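Local coordinates for protein putative alcohol dehydrogenase (Sinorhizobium meliloti, PDB 4J6F) that probably acts as an alcohol dehydrogenase that uses a nicotinamide cofactor, within the medium-chain dehydrogenase/reductase superfamily, at residues V30-L38 with V49-P57; T103-T114 with D152-A163. All blocks are in the same frame, centred on the assembly; numbering follows the deposited sequence.

In the fold
Contact 1 lies at the surface, its centre about 25 Å from the centre of the chain, and joins strand 33-39 to both 48-51 and 53-55 in a small antiparallel sheet. Contact 2, its centre about 14 Å from that of the chain, is largely buried and ties together two segments that are mostly irregular loop. Their chemistry follows: main-chain pairing and aliphatic packing in the sheet, against an arginine, carboxylates and glycines between loops that lack a regular register. The contacts' own centres are about 14 Å apart and they touch. A probable hydrogen bond from V37 N to Y162 O, and packing of A36 on A163 and of L38 on I109, set the small sheet against 103-114 and 152-163.

Contact 1: residues V30-L38 with V49-P57; sequences VPKTMTAVL and VYSRDVPVP
V49 and L38 form a hydrogen-bonded antiparallel pair, with V49 N to L38 O and L38 N to V49 O both 2.8 Å. Y50, paired with V37, sends its ring to the other face of the sheet. With CG anti to the backbone N (chi1 -175°), the ring brings its CD1 edge to V37 CG2, 3.8 Å away, while T35 CG2 meets CE1, CZ and OH obliquely. A serine in its place would probably leave T35 CG2 and V37 CG2 without their aromatic neighbour, opening a gap beside them. S51 returns to the face of A36 and L38: its backbone exchanges two hydrogen bonds with A36, and the small OG lies beside L38 CD1.

At R52 the chain turns a corner, and the register slips by one residue between M34 and A36. This beta bulge accompanies the corner, and strand 33-38 pairs in succession with two strands, 49-51 and 53-55, as the middle of a three-stranded antiparallel sheet. R52 CG runs alongside T35 OG1 at the corner.

V54 then pairs with selenomethionine M34, V54 N giving M34 O a nearly straight bond of 2.9 Å. Its beta-branched side chain suits a strand and touches A36 CB through CG2 (4.2 Å). P55 sits opposite T33 in a non-hydrogen-bonded pair, where the pairing with T33 asks for no N-H from it. V56 N resumes the pairing with K32 O; its CG2 packs 3.6 Å from M34 CB and its CG1 meets V30 CG1. M34, extended beyond CG, crosses P57 at about a right angle, CE lying 3.5 Å from P57 CD.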
loop_
_atom_site.group_PDB
_atom_site.type_symbol
_atom_site.label_atom_id
_atom_site.label_comp_id
_atom_site.label_asym_id
_atom_site.label_seq_id
_atom_site.Cartn_x
_atom_site.Cartn_y
_atom_site.Cartn_z
ATOM N N VAL A 30 -29.185 28.299 29.397
ATOM C CA VAL A 30 -28.974 26.888 29.094
ATOM C C VAL A 30 -30.040 26.044 29.794
ATOM O O VAL A 30 -30.063 25.987 31.024
ATOM C CB VAL A 30 -27.581 26.433 29.562
ATOM C CG1 VAL A 30 -27.325 24.988 29.174
ATOM C CG2 VAL A 30 -26.512 27.350 28.998
ATOM N N PRO A 31 -30.921 25.382 29.012
ATOM C CA PRO A 31 -32.043 24.608 29.575
ATOM C C PRO A 31 -31.594 23.250 30.117
ATOM O O PRO A 31 -30.452 22.857 29.908
ATOM C CB PRO A 31 -32.988 24.441 28.373
ATOM C CG PRO A 31 -32.093 24.481 27.172
ATOM C CD PRO A 31 -30.885 25.309 27.533
ATOM N N LYS A 32 -32.477 22.543 30.815
ATOM C CA LYS A 32 -32.109 21.233 31.360
ATOM C C LYS A 32 -32.389 20.083 30.375
ATOM O O LYS A 32 -31.771 19.017 30.464
ATOM C CB LYS A 32 -32.740 20.996 32.741
ATOM C CG LYS A 32 -32.363 22.022 33.826
ATOM C CD LYS A 32 -30.852 22.155 34.083
ATOM C CE LYS A 32 -30.502 22.474 35.537
ATOM N NZ LYS A 32 -31.236 23.646 36.107
ATOM N N THR A 33 -33.298 20.303 29.428
ATOM C CA THR A 33 -33.494 19.357 28.331
ATOM C C THR A 33 -33.349 20.066 26.979
ATOM O O THR A 33 -33.455 21.294 26.889
ATOM C CB THR A 33 -34.848 18.606 28.424
ATOM O OG1 THR A 33 -35.933 19.531 28.302
ATOM C CG2 THR A 33 -34.969 17.841 29.742
HETATM N N MSE A 34 -33.099 19.290 25.930
HETATM C CA MSE A 34 -32.877 19.852 24.597
HETATM C C MSE A 34 -33.445 18.977 23.505
HETATM O O MSE A 34 -33.887 17.838 23.737
HETATM C CB MSE A 34 -31.377 20.033 24.361
HETATM C CG MSE A 34 -30.646 18.701 24.531
HETATM SE SE MSE A 34 -28.802 18.816 23.847
HETATM C CE MSE A 34 -28.100 17.023 24.265
ATOM N N THR A 35 -33.423 19.534 22.299
ATOM C CA THR A 35 -33.812 18.846 21.084
ATOM C C THR A 35 -32.578 18.194 20.472
ATOM O O THR A 35 -31.488 18.777 20.482
ATOM C CB THR A 35 -34.421 19.860 20.103
ATOM O OG1 THR A 35 -35.669 20.319 20.629
ATOM C CG2 THR A 35 -34.668 19.250 18.763
ATOM N N ALA A 36 -32.736 16.973 19.968
ATOM C CA ALA A 36 -31.638 16.262 19.313
ATOM C C ALA A 36 -32.183 15.162 18.440
ATOM O O ALA A 36 -33.262 14.620 18.709
ATOM C CB ALA A 36 -30.671 15.670 20.331
ATOM N N VAL A 37 -31.431 14.837 17.392
ATOM C CA VAL A 37 -31.755 13.698 16.555
ATOM C C VAL A 37 -30.959 12.523 17.086
ATOM O O VAL A 37 -29.733 12.570 17.131
ATOM C CB VAL A 37 -31.459 13.972 15.076
ATOM C CG1 VAL A 37 -31.515 12.681 14.274
ATOM C CG2 VAL A 37 -32.439 15.005 14.530
ATOM N N LEU A 38 -31.685 11.491 17.510
ATOM C CA LEU A 38 -31.113 10.311 18.150
ATOM C C LEU A 38 -31.034 9.126 17.203
ATOM O O LEU A 38 -32.020 8.792 16.528
ATOM C CB LEU A 38 -31.957 9.900 19.362
ATOM C CG LEU A 38 -32.086 10.847 20.566
ATOM C CD1 LEU A 38 -32.997 10.228 21.614
ATOM C CD2 LEU A 38 -30.718 11.164 21.165
ATOM N N VAL A 49 -34.550 9.253 15.416
ATOM C CA VAL A 49 -35.711 9.892 16.051
ATOM C C VAL A 49 -35.410 11.314 16.525
ATOM O O VAL A 49 -34.468 11.539 17.294
ATOM C CB VAL A 49 -36.239 9.056 17.237
ATOM C CG1 VAL A 49 -37.524 9.656 17.786
ATOM C CG2 VAL A 49 -36.474 7.616 16.804
ATOM N N TYR A 50 -36.216 12.264 16.056
ATOM C CA TYR A 50 -36.142 13.652 16.496
ATOM C C TYR A 50 -36.779 13.739 17.868
ATOM O O TYR A 50 -37.980 13.497 18.000
ATOM C CB TYR A 50 -36.913 14.528 15.514
ATOM C CG TYR A 50 -36.838 16.015 15.767
ATOM C CD1 TYR A 50 -35.641 16.716 15.594
ATOM C CD2 TYR A 50 -37.975 16.735 16.133
ATOM C CE1 TYR A 50 -35.570 18.086 15.803
ATOM C CE2 TYR A 50 -37.919 18.104 16.350
ATOM C CZ TYR A 50 -36.718 18.783 16.185
ATOM O OH TYR A 50 -36.654 20.156 16.401
ATOM N N SER A 51 -35.994 14.071 18.892
ATOM C CA SER A 51 -36.527 14.110 20.265
ATOM C C SER A 51 -36.496 15.487 20.878
ATOM O O SER A 51 -35.601 16.282 20.588
ATOM C CB SER A 51 -35.799 13.134 21.173
ATOM O OG SER A 51 -35.714 11.877 20.535
ATOM N N ARG A 52 -37.477 15.753 21.737
ATOM C CA ARG A 52 -37.668 17.092 22.284
ATOM C C ARG A 52 -37.275 17.266 23.747
ATOM O O ARG A 52 -37.201 18.398 24.228
ATOM C CB ARG A 52 -39.076 17.618 22.000
ATOM C CG ARG A 52 -39.099 18.606 20.845
ATOM C CD ARG A 52 -40.507 18.923 20.373
ATOM N NE ARG A 52 -40.656 18.547 18.969
ATOM C CZ ARG A 52 -41.803 18.520 18.294
ATOM N NH1 ARG A 52 -42.943 18.870 18.888
ATOM N NH2 ARG A 52 -41.809 18.144 17.016
ATOM N N ASP A 53 -36.997 16.172 24.449
ATOM C CA ASP A 53 -36.522 16.303 25.832
ATOM C C ASP A 53 -35.391 15.346 26.210
ATOM O O ASP A 53 -35.535 14.461 27.056
ATOM C CB ASP A 53 -37.682 16.252 26.840
ATOM C CG ASP A 53 -38.644 15.136 26.553
ATOM O OD1 ASP A 53 -38.233 13.961 26.642
ATOM O OD2 ASP A 53 -39.813 15.437 26.232
ATOM N N VAL A 54 -34.229 15.613 25.628
ATOM C CA VAL A 54 -33.003 14.858 25.838
ATOM C C VAL A 54 -32.140 15.598 26.847
ATOM O O VAL A 54 -31.996 16.807 26.754
ATOM C CB VAL A 54 -32.222 14.773 24.517
ATOM C CG1 VAL A 54 -31.019 13.860 24.645
ATOM C CG2 VAL A 54 -33.132 14.322 23.394
ATOM N N PRO A 55 -31.578 14.900 27.828
ATOM C CA PRO A 55 -30.810 15.632 28.841
ATOM C C PRO A 55 -29.683 16.447 28.208
ATOM O O PRO A 55 -28.971 15.939 27.336
ATOM C CB PRO A 55 -30.233 14.521 29.737
ATOM C CG PRO A 55 -31.070 13.317 29.474
ATOM C CD PRO A 55 -31.539 13.439 28.050
ATOM N N VAL A 56 -29.557 17.710 28.622
ATOM C CA VAL A 56 -28.438 18.552 28.218
ATOM C C VAL A 56 -27.251 18.053 29.020
ATOM O O VAL A 56 -27.351 17.914 30.234
ATOM C CB VAL A 56 -28.703 20.046 28.517
ATOM C CG1 VAL A 56 -27.420 20.871 28.419
ATOM C CG2 VAL A 56 -29.763 20.599 27.575
ATOM N N PRO A 57 -26.129 17.750 28.345
ATOM C CA PRO A 57 -24.999 17.207 29.110
ATOM C C PRO A 57 -24.368 18.269 29.998
ATOM O O PRO A 57 -24.497 19.465 29.725
ATOM C CB PRO A 57 -24.026 16.730 28.029
ATOM C CG PRO A 57 -24.402 17.485 26.802
ATOM C CD PRO A 57 -25.863 17.804 26.896
#

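Contact 2: residues T103-T114 with D152-A163; sequences TLTFPRIQGTDT and DYMGHGRDGGYA
R108 and D159 cross obliquely, the guanidinium and carboxylate planes 76° apart. Bends at chi2 and chi3 curl the arginine back over segment 152-163, where its long chain can serve two partners. NE donates 2.8 Å to H156 O, and NH2 makes a salt bridge of 3.0 Å to D159 OD1; both acceptors lie near the guanidinium plane, while R158 N covers one face. I109 N reaches the same D159 OD1, at 2.8 Å, from the opposite face of the carboxylate. Two donors on opposite faces grip OD1 and probably limit the turning of the carboxylate, which the nearby positive charge would probably stabilise.

I109 crosses D159 at about a right angle. Its branched side chain divides its packing, CG2 lying 4.0 Å from Y162 CB and CD1 3.9 Å from A163 CB.

D152 is clasped differently. T103 OG1 donates to the syn lone pair of OD2, while OD1 takes H156 ND1 on its own syn side at 2.9 Å and Y153 N on its anti side. The imidazole is held by this bond, and L104 CB approaches it obliquely.

The Y162 ring lies with one face on G111 CA, a CH-pi contact 3.6 Å from the centroid, while its hydroxyl bonds D77 OD2. G111 has a positive phi (109°), a conformation that suits glycine, and without a side chain its CA can lie on the ring. G160 N donates to I109 O, and Y162 N to Q110 O. A water joins Q110 NE2, Y153 OH and G155 O; Q110 NE2 also donates to D77 O, and the Y153 hydroxyl bonds T76 OG1, near a probably adventitious glycerol. The segments, leading into strand 113-121 and out of 152-153, lie within the GroES-like region, consistent with the catalytic domain of medium-chain dehydrogenases.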
loop_
_atom_site.group_PDB
_atom_site.type_symbol
_atom_site.label_atom_id
_atom_site.label_comp_id
_atom_site.label_asym_id
_atom_site.label_seq_id
_atom_site.Cartn_x
_atom_site.Cartn_y
_atom_site.Cartn_z
ATOM N N THR A 103 -17.482 1.337 20.914
ATOM C CA THR A 103 -17.832 2.427 21.822
ATOM C C THR A 103 -19.153 3.104 21.419
ATOM O O THR A 103 -19.608 4.065 22.056
ATOM C CB THR A 103 -16.720 3.494 21.850
ATOM O OG1 THR A 103 -16.451 3.920 20.513
ATOM C CG2 THR A 103 -15.449 2.956 22.492
ATOM N N LEU A 104 -19.757 2.614 20.345
ATOM C CA LEU A 104 -21.096 3.042 19.974
ATOM C C LEU A 104 -22.143 2.469 20.942
ATOM O O LEU A 104 -22.259 1.254 21.099
ATOM C CB LEU A 104 -21.403 2.631 18.534
ATOM C CG LEU A 104 -22.748 3.115 17.982
ATOM C CD1 LEU A 104 -22.878 4.630 18.063
ATOM C CD2 LEU A 104 -22.960 2.649 16.550
ATOM N N THR A 105 -22.884 3.353 21.603
ATOM C CA THR A 105 -24.017 2.944 22.436
ATOM C C THR A 105 -25.298 3.717 22.052
ATOM O O THR A 105 -25.244 4.901 21.713
ATOM C CB THR A 105 -23.727 3.124 23.947
ATOM O OG1 THR A 105 -23.562 4.514 24.244
ATOM C CG2 THR A 105 -22.478 2.371 24.372
ATOM N N PHE A 106 -26.448 3.050 22.113
ATOM C CA PHE A 106 -27.708 3.672 21.704
ATOM C C PHE A 106 -28.522 4.146 22.883
ATOM O O PHE A 106 -28.577 3.462 23.890
ATOM C CB PHE A 106 -28.511 2.725 20.823
ATOM C CG PHE A 106 -27.757 2.267 19.609
ATOM C CD1 PHE A 106 -27.449 3.164 18.586
ATOM C CD2 PHE A 106 -27.327 0.946 19.497
ATOM C CE1 PHE A 106 -26.743 2.747 17.463
ATOM C CE2 PHE A 106 -26.618 0.524 18.376
ATOM C CZ PHE A 106 -26.328 1.426 17.355
ATOM N N PRO A 107 -29.153 5.332 22.773
ATOM C CA PRO A 107 -29.163 6.249 21.625
ATOM C C PRO A 107 -27.877 7.060 21.499
ATOM O O PRO A 107 -27.207 7.291 22.491
ATOM C CB PRO A 107 -30.336 7.179 21.938
ATOM C CG PRO A 107 -30.365 7.225 23.417
ATOM C CD PRO A 107 -29.957 5.859 23.892
ATOM N N ARG A 108 -27.549 7.483 20.285
ATOM C CA ARG A 108 -26.348 8.284 20.037
ATOM C C ARG A 108 -26.698 9.494 19.197
ATOM O O ARG A 108 -27.374 9.372 18.185
ATOM C CB ARG A 108 -25.261 7.447 19.333
ATOM C CG ARG A 108 -24.193 8.245 18.585
ATOM C CD ARG A 108 -23.129 8.872 19.491
ATOM N NE ARG A 108 -22.343 7.856 20.185
ATOM C CZ ARG A 108 -22.437 7.584 21.485
ATOM N NH1 ARG A 108 -21.686 6.627 22.017
ATOM N NH2 ARG A 108 -23.267 8.277 22.252
ATOM N N ILE A 109 -26.249 10.660 19.628
ATOM C CA ILE A 109 -26.327 11.826 18.778
ATOM C C ILE A 109 -25.112 11.801 17.857
ATOM O O ILE A 109 -23.969 11.862 18.324
ATOM C CB ILE A 109 -26.312 13.136 19.598
ATOM C CG1 ILE A 109 -27.520 13.188 20.532
ATOM C CG2 ILE A 109 -26.275 14.349 18.661
ATOM C CD1 ILE A 109 -27.368 14.132 21.702
ATOM N N GLN A 110 -25.356 11.718 16.555
ATOM C CA GLN A 110 -24.270 11.767 15.568
ATOM C C GLN A 110 -23.874 13.235 15.234
ATOM O O GLN A 110 -24.350 14.189 15.875
ATOM C CB GLN A 110 -24.669 10.992 14.302
ATOM C CG GLN A 110 -25.227 9.600 14.565
ATOM C CD GLN A 110 -25.456 8.807 13.300
ATOM O OE1 GLN A 110 -26.596 8.646 12.865
ATOM N NE2 GLN A 110 -24.370 8.306 12.691
ATOM N N GLY A 111 -23.013 13.414 14.233
ATOM C CA GLY A 111 -22.621 14.746 13.792
ATOM C C GLY A 111 -21.194 15.014 14.189
ATOM O O GLY A 111 -20.869 15.024 15.377
ATOM N N THR A 112 -20.334 15.158 13.189
ATOM C CA THR A 112 -18.908 15.340 13.392
ATOM C C THR A 112 -18.413 16.767 13.250
ATOM O O THR A 112 -17.575 17.211 14.013
ATOM C CB THR A 112 -18.110 14.463 12.416
ATOM O OG1 THR A 112 -18.668 14.580 11.112
ATOM C CG2 THR A 112 -18.183 13.033 12.821
ATOM N N ASP A 113 -18.931 17.478 12.263
ATOM C CA ASP A 113 -18.447 18.821 11.920
ATOM C C ASP A 113 -19.182 19.934 12.642
ATOM O O ASP A 113 -19.890 20.726 12.027
ATOM C CB ASP A 113 -18.528 19.033 10.417
ATOM C CG ASP A 113 -17.716 18.020 9.652
ATOM O OD1 ASP A 113 -16.801 17.430 10.264
ATOM O OD2 ASP A 113 -17.998 17.805 8.451
ATOM N N THR A 114 -18.986 20.001 13.952
ATOM C CA THR A 114 -19.763 20.886 14.810
ATOM C C THR A 114 -19.102 22.253 14.997
ATOM O O THR A 114 -17.898 22.355 15.277
ATOM C CB THR A 114 -19.998 20.225 16.177
ATOM O OG1 THR A 114 -20.534 18.914 15.973
ATOM C CG2 THR A 114 -20.970 21.018 17.007
ATOM N N ASP A 152 -10.969 7.366 17.835
ATOM C CA ASP A 152 -12.416 7.305 17.821
ATOM C C ASP A 152 -12.871 8.710 17.402
ATOM O O ASP A 152 -12.023 9.568 17.094
ATOM C CB ASP A 152 -12.907 6.953 19.221
ATOM C CG ASP A 152 -14.276 6.281 19.224
ATOM O OD1 ASP A 152 -15.033 6.415 18.227
ATOM O OD2 ASP A 152 -14.590 5.631 20.252
ATOM N N TYR A 153 -14.180 8.961 17.364
ATOM C CA TYR A 153 -14.660 10.331 17.104
ATOM C C TYR A 153 -15.984 10.679 17.737
ATOM O O TYR A 153 -16.809 9.810 18.013
ATOM C CB TYR A 153 -14.721 10.649 15.606
ATOM C CG TYR A 153 -15.813 9.957 14.827
ATOM C CD1 TYR A 153 -17.110 10.460 14.800
ATOM C CD2 TYR A 153 -15.547 8.806 14.085
ATOM C CE1 TYR A 153 -18.117 9.826 14.066
ATOM C CE2 TYR A 153 -16.546 8.163 13.354
ATOM C CZ TYR A 153 -17.826 8.676 13.340
ATOM O OH TYR A 153 -18.806 8.054 12.602
HETATM N N MSE A 154 -16.178 11.974 17.938
HETATM C CA MSE A 154 -17.427 12.520 18.460
HETATM C C MSE A 154 -18.507 12.350 17.440
HETATM O O MSE A 154 -18.356 12.748 16.291
HETATM C CB MSE A 154 -17.197 13.984 18.791
HETATM C CG MSE A 154 -15.823 14.033 19.423
HETATM SE SE MSE A 154 -15.749 15.336 20.876
HETATM C CE MSE A 154 -13.868 15.853 20.642
ATOM N N GLY A 155 -19.617 11.767 17.874
ATOM C CA GLY A 155 -20.671 11.339 16.982
ATOM C C GLY A 155 -20.641 9.821 16.832
ATOM O O GLY A 155 -21.592 9.224 16.313
ATOM N N HIS A 156 -19.549 9.194 17.257
ATOM C CA HIS A 156 -19.495 7.742 17.346
ATOM C C HIS A 156 -19.240 7.214 18.759
ATOM O O HIS A 156 -20.062 6.511 19.310
ATOM C CB HIS A 156 -18.468 7.158 16.378
ATOM C CG HIS A 156 -18.356 5.669 16.451
ATOM N ND1 HIS A 156 -17.446 5.032 17.261
ATOM C CD2 HIS A 156 -19.056 4.692 15.836
ATOM C CE1 HIS A 156 -17.582 3.729 17.137
ATOM N NE2 HIS A 156 -18.554 3.496 16.278
ATOM N N GLY A 157 -18.112 7.575 19.353
ATOM C CA GLY A 157 -17.795 7.118 20.710
ATOM C C GLY A 157 -18.427 7.920 21.835
ATOM O O GLY A 157 -18.312 7.559 23.001
ATOM N N ARG A 158 -19.135 8.986 21.469
ATOM C CA ARG A 158 -19.539 10.052 22.375
ATOM C C ARG A 158 -20.505 10.920 21.561
ATOM O O ARG A 158 -20.400 10.976 20.334
ATOM C CB ARG A 158 -18.279 10.839 22.701
ATOM C CG ARG A 158 -18.313 11.777 23.868
ATOM C CD ARG A 158 -17.177 12.768 23.664
ATOM N NE ARG A 158 -16.496 13.178 24.899
ATOM C CZ ARG A 158 -16.991 14.021 25.804
ATOM N NH1 ARG A 158 -16.269 14.326 26.860
ATOM N NH2 ARG A 158 -18.200 14.567 25.676
ATOM N N ASP A 159 -21.445 11.595 22.215
ATOM C CA ASP A 159 -22.451 12.374 21.487
ATOM C C ASP A 159 -21.885 13.540 20.675
ATOM O O ASP A 159 -20.988 14.221 21.132
ATOM C CB ASP A 159 -23.532 12.848 22.437
ATOM C CG ASP A 159 -24.515 11.744 22.794
ATOM O OD1 ASP A 159 -24.759 10.835 21.957
ATOM O OD2 ASP A 159 -25.055 11.793 23.919
ATOM N N GLY A 160 -22.423 13.757 19.471
ATOM C CA GLY A 160 -21.931 14.782 18.529
ATOM C C GLY A 160 -22.844 15.981 18.342
ATOM O O GLY A 160 -23.554 16.370 19.258
ATOM N N GLY A 161 -22.841 16.567 17.151
ATOM C CA GLY A 161 -23.494 17.861 16.939
ATOM C C GLY A 161 -24.925 17.939 16.413
ATOM O O GLY A 161 -25.436 19.037 16.177
ATOM N N TYR A 162 -25.589 16.812 16.222
ATOM C CA TYR A 162 -26.985 16.871 15.820
ATOM C C TYR A 162 -27.877 17.019 17.041
ATOM O O TYR A 162 -28.743 16.205 17.303
ATOM C CB TYR A 162 -27.366 15.635 15.025
ATOM C CG TYR A 162 -26.636 15.528 13.719
ATOM C CD1 TYR A 162 -26.280 16.656 13.016
ATOM C CD2 TYR A 162 -26.301 14.299 13.191
ATOM C CE1 TYR A 162 -25.607 16.565 11.824
ATOM C CE2 TYR A 162 -25.627 14.201 12.001
ATOM C CZ TYR A 162 -25.285 15.338 11.325
ATOM O OH TYR A 162 -24.629 15.244 10.137
ATOM N N ALA A 163 -27.658 18.114 17.750
ATOM C CA ALA A 163 -28.333 18.467 18.990
ATOM C C ALA A 163 -28.143 19.972 19.196
ATOM O O ALA A 163 -27.383 20.605 18.436
ATOM C CB ALA A 163 -27.722 17.695 20.138
HETATM O O HOH W 1 -21.624 8.630 13.455
#